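Local coordinates for bromo domain-containing protein (Trypanosoma brucei brucei, PDB 5KO4) that contains a bromodomain, a four-helix module that probably recognises acetylated lysine, although its role in the parasite is not established, at residues Tyr8-Met19 against Trp47-Glu58. Sequence-based numbering, arbitrary orientation. Where two conformers were deposited one is given.
Sequences YKQCRSILHVVM and WDLIKARLTRYE. With SO4 (sulfate ion), chain C.
Leu15 and Leu54 interlock as knobs into holes where segment 8-19 runs antiparallel to helix 47-55, their directions 161° apart, in the left-handed four-helix bundle of the bromodomain. The CG of Leu15 lies anti to the backbone N (chi1 -179°), which sends CD2 among Ile50, Lys51 and Leu54, with Leu15 CD2 3.6 Å from Lys51 CA; its other branch, CD1, leans obliquely on the Trp47 ring. Leu54 answers by sitting among Tyr8, Cys11, Arg12 and Leu15, its forked end bringing CD1 to Leu15 and CD2 to Tyr8. Leucine suits both places because its two methyls can touch different neighbours at once. At one end of the interface Val18 CG1 stands over the six-membered ring of Trp47 in a CH-pi contact, 3.4 Å from the centroid, while Met19 runs alongside the indole the opposite way, its CG against Trp47 CB, its sulfur oblique to the five-membered ring in a Met-aromatic contact. The broad indole thus meets Leu15, Val18 and Met19, and its NE1 hydrogen-bonds to Asp22 OD2. At the other end Tyr57 takes the positive phi of the C-prime residue in the Schellman motif that ends helix 47-55, and turns its ring edge to the face of Tyr8, planes at 77°. Tyr8 OH hydrogen-bonds to Tyr59 O, and the edge of the Tyr8 ring meets a backbone carbonyl, with Tyr8 CE2 3.4 Å from Leu54 O.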
ATOM      1  N   TYR A   8      19.639  14.935  18.887  1.00 10.56           N
ATOM      2  CA  TYR A   8      18.398  14.175  19.117  1.00  9.59           C
ATOM      3  C   TYR A   8      17.146  15.055  19.045  1.00 11.62           C
ATOM      4  O   TYR A   8      16.126  14.626  18.496  1.00 11.44           O
ATOM      5  CB  TYR A   8      18.429  13.451  20.464  1.00 10.18           C
ATOM      6  CG  TYR A   8      18.904  12.025  20.341  1.00 11.66           C
ATOM      7  CD1 TYR A   8      20.236  11.734  20.103  1.00 12.72           C
ATOM      8  CD2 TYR A   8      18.003  10.972  20.355  1.00 12.90           C
ATOM      9  CE1 TYR A   8      20.677  10.417  19.962  1.00 12.78           C
ATOM     10  CE2 TYR A   8      18.427   9.655  20.193  1.00 13.37           C
ATOM     11  CZ  TYR A   8      19.761   9.385  19.979  1.00 12.90           C
ATOM     12  OH  TYR A   8      20.151   8.073  19.822  1.00 14.04           O
ATOM     13  N   LYS A   9      17.206  16.256  19.607  1.00  9.98           N
ATOM     14  CA  LYS A   9      16.073  17.164  19.573  1.00  9.28           C
ATOM     15  C   LYS A   9      15.623  17.404  18.127  1.00 11.77           C
ATOM     16  O   LYS A   9      14.432  17.337  17.831  1.00 12.35           O
ATOM     17  CB  LYS A   9      16.448  18.495  20.246  1.00 10.56           C
ATOM     18  CG  LYS A   9      15.334  19.529  20.236  1.00 14.54           C
ATOM     19  CD  LYS A   9      15.759  20.788  20.953  1.00 17.12           C
ATOM     20  CE  LYS A   9      14.744  21.892  20.782  1.00 23.55           C
ATOM     21  NZ  LYS A   9      15.105  23.091  21.581  1.00 42.78           N
ATOM     22  N   GLN A  10      16.583  17.633  17.227  1.00 10.53           N
ATOM     23  CA  GLN A  10      16.273  17.925  15.833  1.00 10.56           C
ATOM     24  C   GLN A  10      15.796  16.667  15.116  1.00 12.45           C
ATOM     25  O   GLN A  10      14.871  16.746  14.308  1.00 12.97           O
ATOM     26  CB  GLN A  10      17.482  18.523  15.118  1.00 11.70           C
ATOM     27  CG  GLN A  10      17.818  19.957  15.584  1.00 13.74           C
ATOM     28  CD  GLN A  10      18.449  20.002  16.955  1.00 16.69           C
ATOM     29  OE1 GLN A  10      19.194  19.117  17.330  1.00 13.98           O
ATOM     30  NE2 GLN A  10      18.179  21.043  17.723  1.00 18.78           N
ATOM     31  N   CYS A  11      16.377  15.509  15.408  1.00 10.69           N
ATOM     32  CA  CYS A  11      15.921  14.292  14.754  1.00 11.23           C
ATOM     33  C   CYS A  11      14.493  13.980  15.158  1.00 11.53           C
ATOM     34  O   CYS A  11      13.673  13.614  14.309  1.00  9.88           O
ATOM     35  CB  CYS A  11      16.843  13.131  15.075  1.00 11.65           C
ATOM     36  SG  CYS A  11      18.512  13.303  14.383  1.00 16.33           S
ATOM     37  N   ARG A  12      14.167  14.133  16.442  1.00  9.72           N
ATOM     38  CA  ARG A  12      12.799  13.913  16.891  1.00  9.77           C
ATOM     39  C   ARG A  12      11.836  14.859  16.159  1.00 11.44           C
ATOM     40  O   ARG A  12      10.763  14.433  15.724  1.00 11.21           O
ATOM     41  CB  ARG A  12      12.684  14.156  18.394  1.00 11.04           C
ATOM     42  CG  ARG A  12      11.275  13.923  18.911  1.00 12.97           C
ATOM     43  CD  ARG A  12      11.141  14.224  20.385  1.00 13.11           C
ATOM     44  NE  ARG A  12      12.003  13.370  21.185  1.00 13.53           N
ATOM     45  CZ  ARG A  12      11.723  12.113  21.518  1.00 16.70           C
ATOM     46  NH1 ARG A  12      10.584  11.548  21.119  1.00 15.65           N
ATOM     47  NH2 ARG A  12      12.572  11.412  22.254  1.00 16.01           N
ATOM     48  N   SER A  13      12.180  16.146  16.049  0.60 10.36           N
ATOM     49  CA  SER A  13      11.266  17.083  15.399  0.60 10.96           C
ATOM     50  C   SER A  13      11.108  16.762  13.897  0.60 12.01           C
ATOM     51  O   SER A  13       9.988  16.820  13.387  0.60 12.23           O
ATOM     52  CB  SER A  13      11.724  18.527  15.602  0.60 15.01           C
ATOM     53  OG  SER A  13      12.901  18.857  14.889  0.60 17.09           O
ATOM     54  N   ILE A  14      12.181  16.347  13.214  1.00 10.05           N
ATOM     55  CA  ILE A  14      12.087  16.009  11.795  1.00  9.04           C
ATOM     56  C   ILE A  14      11.229  14.765  11.615  1.00 11.05           C
ATOM     57  O   ILE A  14      10.377  14.724  10.729  1.00 10.56           O
ATOM     58  CB  ILE A  14      13.478  15.834  11.158  1.00 11.76           C
ATOM     59  CG1 ILE A  14      14.238  17.186  11.166  1.00 12.05           C
ATOM     60  CG2 ILE A  14      13.349  15.295   9.730  1.00 12.21           C
ATOM     61  CD1 ILE A  14      15.701  17.081  10.906  1.00 16.40           C
ATOM     62  N   LEU A  15      11.397  13.771  12.477  1.00  9.79           N
ATOM     63  CA  LEU A  15      10.559  12.590  12.404  1.00  9.58           C
ATOM     64  C   LEU A  15       9.081  12.955  12.638  1.00 10.99           C
ATOM     65  O   LEU A  15       8.201  12.417  11.962  1.00 10.35           O
ATOM     66  CB  LEU A  15      11.024  11.545  13.414  1.00  9.25           C
ATOM     67  CG  LEU A  15      10.223  10.230  13.431  1.00 11.13           C
ATOM     68  CD1 LEU A  15      10.258   9.517  12.057  1.00 11.65           C
ATOM     69  CD2 LEU A  15      10.745   9.301  14.512  1.00 13.19           C
ATOM     70  N   HIS A  16       8.799  13.866  13.580  1.00 10.07           N
ATOM     71  CA  HIS A  16       7.427  14.297  13.831  1.00 12.08           C
ATOM     72  C   HIS A  16       6.830  14.963  12.588  1.00 13.09           C
ATOM     73  O   HIS A  16       5.676  14.689  12.244  1.00 12.31           O
ATOM     74  CB  HIS A  16       7.377  15.251  15.016  1.00 15.84           C
ATOM     75  CG  HIS A  16       5.998  15.679  15.387  1.00 23.07           C
ATOM     76  ND1 HIS A  16       5.218  14.924  16.247  1.00 27.47           N
ATOM     77  CD2 HIS A  16       5.313  16.792  15.036  1.00 27.78           C
ATOM     78  CE1 HIS A  16       4.080  15.591  16.380  1.00 27.63           C
ATOM     79  NE2 HIS A  16       4.093  16.721  15.666  1.00 28.00           N
ATOM     80  N   VAL A  17       7.605  15.802  11.900  1.00 10.12           N
ATOM     81  CA  VAL A  17       7.120  16.467  10.689  1.00 10.91           C
ATOM     82  C   VAL A  17       6.769  15.420   9.636  1.00 11.97           C
ATOM     83  O   VAL A  17       5.684  15.458   9.057  1.00 12.90           O
ATOM     84  CB  VAL A  17       8.176  17.477  10.155  1.00 13.50           C
ATOM     85  CG1 VAL A  17       7.825  17.964   8.745  1.00 13.11           C
ATOM     86  CG2 VAL A  17       8.320  18.662  11.100  1.00 14.26           C
ATOM     87  N   VAL A  18       7.670  14.475   9.411  1.00 10.36           N
ATOM     88  CA  VAL A  18       7.461  13.446   8.403  1.00 10.07           C
ATOM     89  C   VAL A  18       6.243  12.578   8.738  1.00 12.48           C
ATOM     90  O   VAL A  18       5.439  12.283   7.849  1.00 11.78           O
ATOM     91  CB  VAL A  18       8.753  12.609   8.283  1.00 14.51           C
ATOM     92  CG1 VAL A  18       8.509  11.272   7.625  1.00 15.50           C
ATOM     93  CG2 VAL A  18       9.844  13.405   7.556  1.00 13.80           C
ATOM     94  N   MET A  19       6.080  12.182  10.002  1.00  9.66           N
ATOM     95  CA  MET A  19       4.944  11.336  10.360  1.00 10.01           C
ATOM     96  C   MET A  19       3.634  12.098  10.220  1.00 14.73           C
ATOM     97  O   MET A  19       2.645  11.499   9.803  1.00 15.31           O
ATOM     98  CB  MET A  19       5.120  10.777  11.767  1.00 11.52           C
ATOM     99  CG  MET A  19       6.229   9.751  11.793  1.00 12.53           C
ATOM    100  SD  MET A  19       6.600   8.991  13.365  1.00 14.89           S
ATOM    101  CE  MET A  19       5.126   8.116  13.614  1.00 14.19           C
ATOM    102  N   TRP A  47       8.474   4.316   9.916  1.00  9.34           N
ATOM    103  CA  TRP A  47       8.626   5.382  10.897  1.00  9.86           C
ATOM    104  C   TRP A  47       8.587   4.894  12.338  1.00 11.30           C
ATOM    105  O   TRP A  47       9.349   5.415  13.156  1.00 11.05           O
ATOM    106  CB  TRP A  47       7.569   6.485  10.757  1.00  9.37           C
ATOM    107  CG  TRP A  47       7.302   6.986   9.355  1.00 10.23           C
ATOM    108  CD1 TRP A  47       6.078   7.186   8.791  1.00 12.51           C
ATOM    109  CD2 TRP A  47       8.265   7.468   8.404  1.00  9.89           C
ATOM    110  NE1 TRP A  47       6.216   7.719   7.532  1.00 11.85           N
ATOM    111  CE2 TRP A  47       7.550   7.896   7.266  1.00 12.36           C
ATOM    112  CE3 TRP A  47       9.661   7.609   8.412  1.00 10.44           C
ATOM    113  CZ2 TRP A  47       8.193   8.336   6.102  1.00 11.81           C
ATOM    114  CZ3 TRP A  47      10.295   8.093   7.276  1.00 11.35           C
ATOM    115  CH2 TRP A  47       9.572   8.398   6.124  1.00 11.81           C
ATOM    116  N   ASP A  48       7.699   3.962  12.677  1.00 10.73           N
ATOM    117  CA  ASP A  48       7.606   3.534  14.082  1.00 10.61           C
ATOM    118  C   ASP A  48       8.903   2.863  14.544  1.00 12.99           C
ATOM    119  O   ASP A  48       9.239   2.938  15.733  1.00 13.08           O
ATOM    120  CB  ASP A  48       6.416   2.593  14.312  1.00 12.35           C
ATOM    121  CG  ASP A  48       5.060   3.253  14.175  1.00 17.28           C
ATOM    122  OD1 ASP A  48       5.006   4.506  14.126  1.00 17.27           O
ATOM    123  OD2 ASP A  48       4.040   2.517  14.119  1.00 19.62           O
ATOM    124  N   LEU A  49       9.623   2.206  13.636  1.00 10.89           N
ATOM    125  CA  LEU A  49      10.912   1.600  13.987  1.00 10.88           C
ATOM    126  C   LEU A  49      11.951   2.695  14.252  1.00 11.36           C
ATOM    127  O   LEU A  49      12.701   2.617  15.224  1.00 11.78           O
ATOM    128  CB  LEU A  49      11.388   0.658  12.883  1.00 11.48           C
ATOM    129  CG  LEU A  49      12.703  -0.085  13.150  1.00 14.32           C
ATOM    130  CD1 LEU A  49      12.684  -0.804  14.513  1.00 15.97           C
ATOM    131  CD2 LEU A  49      12.988  -1.083  12.049  1.00 14.27           C
ATOM    132  N   ILE A  50      11.962   3.747  13.426  1.00  9.07           N
ATOM    133  CA  ILE A  50      12.880   4.858  13.645  1.00  8.63           C
ATOM    134  C   ILE A  50      12.553   5.548  14.982  1.00 11.42           C
ATOM    135  O   ILE A  50      13.468   5.925  15.706  1.00 11.90           O
ATOM    136  CB  ILE A  50      12.833   5.840  12.453  1.00 10.09           C
ATOM    137  CG1 ILE A  50      13.311   5.114  11.169  1.00  9.69           C
ATOM    138  CG2 ILE A  50      13.678   7.097  12.728  1.00 10.51           C
ATOM    139  CD1 ILE A  50      13.203   5.917   9.914  1.00 11.57           C
ATOM    140  N   LYS A  51      11.268   5.716  15.298  0.55 10.42           N
ATOM    141  CA  LYS A  51      10.875   6.312  16.572  0.55 11.01           C
ATOM    142  C   LYS A  51      11.413   5.466  17.728  0.55 13.10           C
ATOM    143  O   LYS A  51      11.975   6.001  18.681  0.55 12.64           O
ATOM    144  CB  LYS A  51       9.342   6.420  16.649  0.55 13.34           C
ATOM    145  CG  LYS A  51       8.806   7.007  17.949  0.55 19.24           C
ATOM    146  CD  LYS A  51       9.101   8.495  18.076  0.55 27.64           C
ATOM    147  CE  LYS A  51       8.986   8.970  19.499  0.70 31.81           C
ATOM    148  NZ  LYS A  51       7.660   8.667  20.090  0.70 30.81           N
ATOM    149  N   ALA A  52      11.268   4.143  17.632  1.00 11.48           N
ATOM    150  CA  ALA A  52      11.753   3.240  18.688  1.00 12.36           C
ATOM    151  C   ALA A  52      13.281   3.334  18.831  1.00 13.74           C
ATOM    152  O   ALA A  52      13.812   3.304  19.938  1.00 13.28           O
ATOM    153  CB  ALA A  52      11.343   1.810  18.383  1.00 13.53           C
ATOM    154  N   ARG A  53      13.991   3.498  17.711  1.00 11.94           N
ATOM    155  CA  ARG A  53      15.432   3.632  17.742  1.00 11.75           C
ATOM    156  C   ARG A  53      15.848   4.939  18.404  1.00 13.77           C
ATOM    157  O   ARG A  53      16.851   4.956  19.112  1.00 12.96           O
ATOM    158  CB  ARG A  53      16.003   3.523  16.321  1.00 11.03           C
ATOM    159  CG  ARG A  53      15.886   2.099  15.837  1.00 12.84           C
ATOM    160  CD  ARG A  53      16.377   1.872  14.445  1.00 11.63           C
ATOM    161  NE  ARG A  53      16.406   0.431  14.183  1.00 12.96           N
ATOM    162  CZ  ARG A  53      16.882  -0.132  13.081  1.00 15.31           C
ATOM    163  NH1 ARG A  53      17.394   0.617  12.115  1.00 13.04           N
ATOM    164  NH2 ARG A  53      16.903  -1.455  12.960  1.00 13.90           N
ATOM    165  N   LEU A  54      15.084   6.043  18.196  1.00 11.87           N
ATOM    166  CA  LEU A  54      15.377   7.297  18.891  1.00 13.83           C
ATOM    167  C   LEU A  54      15.196   7.104  20.391  1.00 14.90           C
ATOM    168  O   LEU A  54      16.055   7.501  21.178  1.00 14.34           O
ATOM    169  CB  LEU A  54      14.466   8.442  18.421  1.00 15.66           C
ATOM    170  CG  LEU A  54      14.821   9.098  17.115  1.00 21.56           C
ATOM    171  CD1 LEU A  54      13.703  10.017  16.670  1.00 22.57           C
ATOM    172  CD2 LEU A  54      16.091   9.916  17.232  1.00 22.23           C
ATOM    173  N   THR A  55      14.084   6.471  20.790  1.00 12.90           N
ATOM    174  CA  THR A  55      13.799   6.201  22.192  1.00 13.07           C
ATOM    175  C   THR A  55      14.893   5.336  22.821  1.00 16.14           C
ATOM    176  O   THR A  55      15.298   5.579  23.948  1.00 15.80           O
ATOM    177  CB  THR A  55      12.431   5.530  22.322  1.00 14.14           C
ATOM    178  OG1 THR A  55      11.450   6.401  21.767  1.00 15.29           O
ATOM    179  CG2 THR A  55      12.064   5.204  23.784  1.00 14.19           C
ATOM    180  N   ARG A  56      15.408   4.355  22.081  1.00 12.73           N
ATOM    181  CA  ARG A  56      16.393   3.431  22.619  1.00 12.57           C
ATOM    182  C   ARG A  56      17.852   3.910  22.436  1.00 14.72           C
ATOM    183  O   ARG A  56      18.787   3.138  22.699  1.00 15.55           O
ATOM    184  CB  ARG A  56      16.210   2.076  21.956  1.00 12.12           C
ATOM    185  CG  ARG A  56      14.888   1.436  22.313  1.00 13.39           C
ATOM    186  CD  ARG A  56      14.675   0.212  21.471  1.00 14.60           C
ATOM    187  NE  ARG A  56      13.451  -0.504  21.815  1.00 17.05           N
ATOM    188  CZ  ARG A  56      13.324  -1.321  22.858  1.00 16.18           C
ATOM    189  NH1 ARG A  56      14.327  -1.481  23.712  1.00 15.26           N
ATOM    190  NH2 ARG A  56      12.183  -1.963  23.068  1.00 16.37           N
ATOM    191  N   TYR A  57      18.045   5.191  22.045  1.00 11.45           N
ATOM    192  CA  TYR A  57      19.359   5.797  21.812  1.00 12.37           C
ATOM    193  C   TYR A  57      20.223   4.985  20.840  1.00 15.53           C
ATOM    194  O   TYR A  57      21.444   4.939  21.008  1.00 17.40           O
ATOM    195  CB  TYR A  57      20.151   5.955  23.125  1.00 14.26           C
ATOM    196  CG  TYR A  57      19.615   6.959  24.107  1.00 14.97           C
ATOM    197  CD1 TYR A  57      19.402   8.283  23.730  1.00 15.41           C
ATOM    198  CD2 TYR A  57      19.548   6.660  25.460  1.00 15.43           C
ATOM    199  CE1 TYR A  57      19.009   9.243  24.656  1.00 14.59           C
ATOM    200  CE2 TYR A  57      19.198   7.619  26.398  1.00 16.47           C
ATOM    201  CZ  TYR A  57      18.927   8.910  25.994  1.00 17.92           C
ATOM    202  OH  TYR A  57      18.576   9.849  26.921  1.00 17.84           O
ATOM    203  N   GLU A  58      19.617   4.384  19.813  1.00 12.15           N
ATOM    204  CA  GLU A  58      20.388   3.547  18.895  1.00 11.93           C
ATOM    205  C   GLU A  58      21.185   4.410  17.877  1.00 14.79           C
ATOM    206  O   GLU A  58      22.063   3.884  17.203  1.00 16.28           O
ATOM    207  CB  GLU A  58      19.480   2.561  18.166  1.00 12.89           C
ATOM    208  CG  GLU A  58      18.838   1.521  19.078  1.00 15.29           C
ATOM    209  CD  GLU A  58      18.050   0.454  18.329  1.00 18.38           C
ATOM    210  OE1 GLU A  58      18.383   0.211  17.157  1.00 14.74           O
ATOM    211  OE2 GLU A  58      17.035  -0.057  18.868  1.00 21.09           O
TER
HETATM  212  S   SO4 C 201      19.589  17.154  22.643  1.00 12.26           S
HETATM  213  O1  SO4 C 201      20.330  18.399  22.944  1.00 13.52           O
HETATM  214  O2  SO4 C 201      18.259  17.317  23.235  1.00 11.93           O
HETATM  215  O3  SO4 C 201      20.295  16.031  23.206  1.00 11.52           O
HETATM  216  O4  SO4 C 201      19.496  16.988  21.182  1.00 13.41           O